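Local coordinates for protein monooxygenase (Agrobacterium tumefaciens, PDB 2I7G) that probably catalyses a monooxygenase reaction, as a TIM-barrel member of the luciferase-like monooxygenase family, at residues 50-55 with 85-90; 150-155 with 173-178. All blocks are in the same frame, centred on the assembly; numbering follows the deposited sequence.

Contact 1: 50-55 with 85-90; sequences ELLEEI and LAAAAV
A88, the residue met by both partners from 50-55, sits in a helical turn closed by the 2.8 Å hydrogen bond from A89 N to L85 O. Its own carbonyl oxygen is hydrogen-bonded to T92 OG1, just beyond the helix. No polar bond joins 50-55 to 85-90; aliphatic side chains make the contact by van der Waals packing, in part over the backbone of the other helix. The I55 side chain sets out toward 85-90 and meets the A88 methyl with two branches: I55 CG2 lies 3.9 Å from A88 CB, and the tip CD1 of I55 comes to 4.0 Å of the same carbon. Its chi1 of -62° puts CG2 anti to the backbone N, and the extended second torsion carries CD1 to the same methyl. L52 leans over the backbone, its CD1 3.7 Å from A88 CA and 4.2 Å from A87 CB. This holds for one of two deposited conformers, so the L52 contact is less certain. The short helical segments pass with their axes 10.2 Å apart, crossing at -49°. I55 and A88 both rest on L97 of strand 96-99, while L122 and A86 of the second subunit pack on L52 and A87. Such neighbouring outer helices, 40-60 after strand 23-28 and helix 81-89 after strand 65-68, are characteristic of the TIM barrel, here facing the dimer partner.

Contact 2: 150-155 with 173-178; sequences YDVLFA and SGTKHP
V152 and L153, consecutive residues near the start of helix 150-166, hold the foot of the K176 side chain by van der Waals contact. L153 CD2 comes to 3.7 Å of K176 CB and also touches K176 CG more distantly. The same CG methylene is met by the other residue, V152 CG1 lying 3.8 Å from K176 CG. Both side chains cross the lysine at about a right angle. V152 sets CG1 anti to its backbone N, and this methyl also approaches T175 OG1 at 3.9 Å, an apolar-polar touch without a bond. The buried L153 packs further on Y140 of helix 136-143 and on Y145. P178 packs on G144 of the second subunit.

The loop 173-178 links strands 169-172 and 180-181, an antiparallel pair within the long connection that carries the TIM barrel from strand 127-131 to strand 196-200. Helix 150-166 belongs to that same connection.

The carboxylate of E156, one residue past 150-155, accepts hydrogen bonds: its OE2 pairs with T175 OG1 and its OE1 with K176 N, so a single side chain grips the loop at two successive residues. H177 ND1 donates to P178 O at 2.8 Å, with an N-H...O angle of 148°, in the carbonyl plane and on a lone pair. The oxygen stands 17° out of the imidazole plane. H177 NE2 is bonded to D108 OD1, so the ring is tied at both nitrogens, while P178 CD lies over one of its faces near the rim.

The charged pair here is weak. The lysine chain bends at chi2 (-55°) and carries its end away from 150-155, and K176 NZ makes a long, weak ion pair with D149 OD2, on the residue just before the helix.

The two contacts come in series along one chain, contact 1 closing before contact 2 opens, and all four segments belong to the luciferase-like monooxygenase portion of the chain. Their centres are 32 Å apart and their nearest atoms about 16 Å, so they do not touch. Contact 1 joins two successive outer helices, 40-60 and 81-89, against strands 65-68 and 96-99 of the barrel. The centre of contact 2 lies about 23 Å from the centre of the chain, that of contact 1 about 15 Å; contact 2 ties helix 150-166 to the loop after strand 169-172. One thus belongs to the barrel wall and the other to a peripheral excursion from it, yet residues of the second subunit pack on both.

Contact 1: 50-55 with 85-90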
loop_
_atom_site.group_PDB
_atom_site.type_symbol
_atom_site.label_atom_id
_atom_site.label_comp_id
_atom_site.label_asym_id
_atom_site.label_seq_id
_atom_site.Cartn_x
_atom_site.Cartn_y
_atom_site.Cartn_z
ATOM N N GLU B 50 1.639 5.134 16.666
ATOM C CA GLU B 50 0.926 6.312 17.171
ATOM C C GLU B 50 -0.108 6.848 16.154
ATOM O O GLU B 50 -1.255 7.189 16.530
ATOM C CB GLU B 50 1.942 7.390 17.554
ATOM C CG GLU B 50 2.593 7.127 18.880
ATOM C CD GLU B 50 3.817 8.029 19.123
ATOM O OE1 GLU B 50 4.242 8.802 18.211
ATOM O OE2 GLU B 50 4.383 7.885 20.226
ATOM N N LEU B 51 0.279 6.876 14.874
ATOM C CA LEU B 51 -0.626 7.363 13.838
ATOM C C LEU B 51 -1.896 6.502 13.770
ATOM O O LEU B 51 -3.016 7.040 13.663
ATOM C CB LEU B 51 0.092 7.352 12.484
ATOM C CG LEU B 51 -0.727 7.827 11.262
ATOM C CD1 LEU B 51 -1.179 9.297 11.453
ATOM C CD2 LEU B 51 0.183 7.653 10.043
ATOM N N LEU B 52 -1.717 5.179 13.789
ATOM C CA LEU B 52 -2.848 4.269 13.770
ATOM C C LEU B 52 -3.754 4.562 14.954
ATOM O O LEU B 52 -4.960 4.626 14.784
ATOM C CB LEU B 52 -2.416 2.796 13.709
ATOM C CG LEU B 52 -2.336 2.170 12.290
ATOM C CD1 LEU B 52 -3.714 2.012 11.645
ATOM C CD2 LEU B 52 -1.383 2.934 11.349
ATOM N N GLU B 53 -3.168 4.767 16.138
ATOM C CA GLU B 53 -3.963 5.121 17.319
ATOM C C GLU B 53 -4.765 6.418 17.095
ATOM O O GLU B 53 -5.921 6.489 17.513
ATOM C CB GLU B 53 -3.087 5.244 18.551
ATOM C CG GLU B 53 -2.534 3.884 19.043
ATOM C CD GLU B 53 -1.628 4.056 20.270
ATOM O OE1 GLU B 53 -1.455 5.225 20.733
ATOM O OE2 GLU B 53 -1.126 3.023 20.797
ATOM N N GLU B 54 -4.147 7.414 16.459
ATOM C CA GLU B 54 -4.842 8.672 16.096
ATOM C C GLU B 54 -6.056 8.360 15.233
ATOM O O GLU B 54 -7.127 8.905 15.478
ATOM C CB GLU B 54 -3.965 9.658 15.284
ATOM C CG GLU B 54 -2.728 10.183 16.009
ATOM C CD GLU B 54 -1.815 11.029 15.068
ATOM O OE1 GLU B 54 -0.574 10.868 15.160
ATOM O OE2 GLU B 54 -2.366 11.828 14.246
ATOM N N ILE B 55 -5.845 7.569 14.176
ATOM C CA ILE B 55 -6.923 7.295 13.187
ATOM C C ILE B 55 -8.043 6.494 13.848
ATOM O O ILE B 55 -9.233 6.793 13.664
ATOM C CB ILE B 55 -6.362 6.557 11.937
ATOM C CG1 ILE B 55 -5.335 7.452 11.249
ATOM C CG2 ILE B 55 -7.499 6.274 10.940
ATOM C CD1 ILE B 55 -4.433 6.711 10.202
ATOM N N LEU B 85 -2.979 3.767 4.773
ATOM C CA LEU B 85 -4.461 3.838 4.797
ATOM C C LEU B 85 -5.035 2.423 4.754
ATOM O O LEU B 85 -6.105 2.174 5.295
ATOM C CB LEU B 85 -5.030 4.707 3.659
ATOM C CG LEU B 85 -4.654 6.215 3.782
ATOM C CD1 LEU B 85 -5.056 6.961 2.528
ATOM C CD2 LEU B 85 -5.258 6.865 5.107
ATOM N N ALA B 86 -4.343 1.507 4.078
ATOM C CA ALA B 86 -4.757 0.073 4.105
ATOM C C ALA B 86 -4.825 -0.468 5.521
ATOM O O ALA B 86 -5.762 -1.201 5.895
ATOM C CB ALA B 86 -3.818 -0.794 3.256
ATOM N N ALA B 87 -3.788 -0.159 6.308
ATOM C CA ALA B 87 -3.788 -0.582 7.711
ATOM C C ALA B 87 -4.936 0.113 8.489
ATOM O O ALA B 87 -5.627 -0.505 9.307
ATOM C CB ALA B 87 -2.440 -0.286 8.323
ATOM N N ALA B 88 -5.107 1.402 8.258
ATOM C CA ALA B 88 -6.193 2.166 8.907
ATOM C C ALA B 88 -7.544 1.526 8.541
ATOM O O ALA B 88 -8.418 1.427 9.396
ATOM C CB ALA B 88 -6.180 3.627 8.431
ATOM N N ALA B 89 -7.676 1.062 7.280
ATOM C CA ALA B 89 -8.963 0.552 6.791
ATOM C C ALA B 89 -9.458 -0.598 7.677
ATOM O O ALA B 89 -10.645 -0.699 7.986
ATOM C CB ALA B 89 -8.816 0.052 5.333
ATOM N N VAL B 90 -8.537 -1.487 8.073
ATOM C CA VAL B 90 -8.952 -2.701 8.819
ATOM C C VAL B 90 -9.024 -2.480 10.339
ATOM O O VAL B 90 -9.356 -3.401 11.106
ATOM C CB VAL B 90 -8.083 -3.922 8.485
ATOM C CG1 VAL B 90 -8.239 -4.307 7.014
ATOM C CG2 VAL B 90 -6.576 -3.711 8.837
#

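Contact 2: 150-155 with 173-178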
loop_
_atom_site.group_PDB
_atom_site.type_symbol
_atom_site.label_atom_id
_atom_site.label_comp_id
_atom_site.label_asym_id
_atom_site.label_seq_id
_atom_site.Cartn_x
_atom_site.Cartn_y
_atom_site.Cartn_z
ATOM N N TYR B 150 5.853 19.968 -14.538
ATOM C CA TYR B 150 4.785 19.762 -13.552
ATOM C C TYR B 150 3.356 19.842 -14.180
ATOM O O TYR B 150 2.526 18.942 -14.013
ATOM C CB TYR B 150 4.922 20.723 -12.338
ATOM C CG TYR B 150 3.785 20.443 -11.385
ATOM C CD1 TYR B 150 3.899 19.431 -10.446
ATOM C CD2 TYR B 150 2.549 21.076 -11.531
ATOM C CE1 TYR B 150 2.861 19.085 -9.614
ATOM C CE2 TYR B 150 1.477 20.733 -10.701
ATOM C CZ TYR B 150 1.656 19.734 -9.736
ATOM O OH TYR B 150 0.646 19.331 -8.915
ATOM N N ASP B 151 3.078 20.932 -14.892
ATOM C CA ASP B 151 1.714 21.200 -15.367
ATOM C C ASP B 151 1.205 20.098 -16.314
ATOM O O ASP B 151 0.071 19.633 -16.173
ATOM C CB ASP B 151 1.637 22.564 -16.071
ATOM C CG ASP B 151 1.683 23.745 -15.104
ATOM O OD1 ASP B 151 1.679 23.572 -13.886
ATOM O OD2 ASP B 151 1.718 24.895 -15.606
ATOM N N VAL B 152 2.035 19.691 -17.273
ATOM C CA VAL B 152 1.633 18.638 -18.234
ATOM C C VAL B 152 1.572 17.291 -17.517
ATOM O O VAL B 152 0.665 16.499 -17.772
ATOM C CB VAL B 152 2.543 18.568 -19.486
ATOM C CG1 VAL B 152 2.072 17.462 -20.415
ATOM C CG2 VAL B 152 2.490 19.897 -20.226
ATOM N N LEU B 153 2.515 17.038 -16.607
ATOM C CA LEU B 153 2.474 15.777 -15.826
ATOM C C LEU B 153 1.174 15.684 -15.027
ATOM O O LEU B 153 0.525 14.642 -14.997
ATOM C CB LEU B 153 3.647 15.656 -14.861
ATOM C CG LEU B 153 5.011 15.349 -15.487
ATOM C CD1 LEU B 153 6.080 15.718 -14.479
ATOM C CD2 LEU B 153 5.102 13.870 -15.889
ATOM N N PHE B 154 0.793 16.786 -14.391
ATOM C CA PHE B 154 -0.406 16.768 -13.571
ATOM C C PHE B 154 -1.639 16.633 -14.432
ATOM O O PHE B 154 -2.497 15.810 -14.137
ATOM C CB PHE B 154 -0.506 17.999 -12.683
ATOM C CG PHE B 154 -1.590 17.904 -11.651
ATOM C CD1 PHE B 154 -1.459 17.052 -10.532
ATOM C CD2 PHE B 154 -2.758 18.629 -11.807
ATOM C CE1 PHE B 154 -2.482 16.984 -9.545
ATOM C CE2 PHE B 154 -3.789 18.562 -10.826
ATOM C CZ PHE B 154 -3.650 17.750 -9.714
ATOM N N ALA B 155 -1.695 17.393 -15.521
ATOM C CA ALA B 155 -2.855 17.365 -16.409
ATOM C C ALA B 155 -3.075 15.964 -16.992
ATOM O O ALA B 155 -4.187 15.434 -16.946
ATOM C CB ALA B 155 -2.683 18.363 -17.522
ATOM N N SER B 173 -3.774 7.632 -24.211
ATOM C CA SER B 173 -2.408 7.980 -24.622
ATOM C C SER B 173 -2.114 9.460 -24.334
ATOM O O SER B 173 -3.030 10.262 -24.184
ATOM C CB SER B 173 -2.157 7.621 -26.102
ATOM O OG SER B 173 -2.970 8.415 -26.936
ATOM N N GLY B 174 -0.838 9.791 -24.197
ATOM C CA GLY B 174 -0.422 11.164 -23.890
ATOM C C GLY B 174 1.028 11.343 -24.280
ATOM O O GLY B 174 1.544 10.616 -25.156
ATOM N N THR B 175 1.697 12.289 -23.638
ATOM C CA THR B 175 3.082 12.601 -23.968
ATOM C C THR B 175 4.059 12.281 -22.827
ATOM O O THR B 175 5.264 12.172 -23.060
ATOM C CB THR B 175 3.258 14.095 -24.379
ATOM O OG1 THR B 175 3.105 14.926 -23.226
ATOM C CG2 THR B 175 2.228 14.516 -25.421
ATOM N N LYS B 176 3.548 12.165 -21.596
ATOM C CA LYS B 176 4.391 12.022 -20.403
ATOM C C LYS B 176 4.124 10.718 -19.643
ATOM O O LYS B 176 4.526 10.579 -18.476
ATOM C CB LYS B 176 4.182 13.211 -19.432
ATOM C CG LYS B 176 4.518 14.590 -19.954
ATOM C CD LYS B 176 5.942 14.669 -20.487
ATOM C CE LYS B 176 6.471 16.089 -20.449
ATOM N NZ LYS B 176 7.628 16.228 -21.376
ATOM N N HIS B 177 3.416 9.782 -20.276
ATOM C CA HIS B 177 3.072 8.500 -19.667
ATOM C C HIS B 177 2.852 7.501 -20.806
ATOM O O HIS B 177 2.304 7.867 -21.851
ATOM C CB HIS B 177 1.810 8.630 -18.782
ATOM C CG HIS B 177 1.458 7.380 -18.008
ATOM N ND1 HIS B 177 0.850 6.285 -18.588
ATOM C CD2 HIS B 177 1.637 7.056 -16.702
ATOM C CE1 HIS B 177 0.668 5.345 -17.677
ATOM N NE2 HIS B 177 1.139 5.786 -16.523
ATOM N N PRO B 178 3.303 6.240 -20.632
ATOM C CA PRO B 178 3.059 5.266 -21.707
ATOM C C PRO B 178 1.571 5.068 -22.055
ATOM O O PRO B 178 0.686 5.249 -21.196
ATOM C CB PRO B 178 3.677 3.961 -21.167
ATOM C CG PRO B 178 4.632 4.413 -20.098
ATOM C CD PRO B 178 4.055 5.656 -19.505
#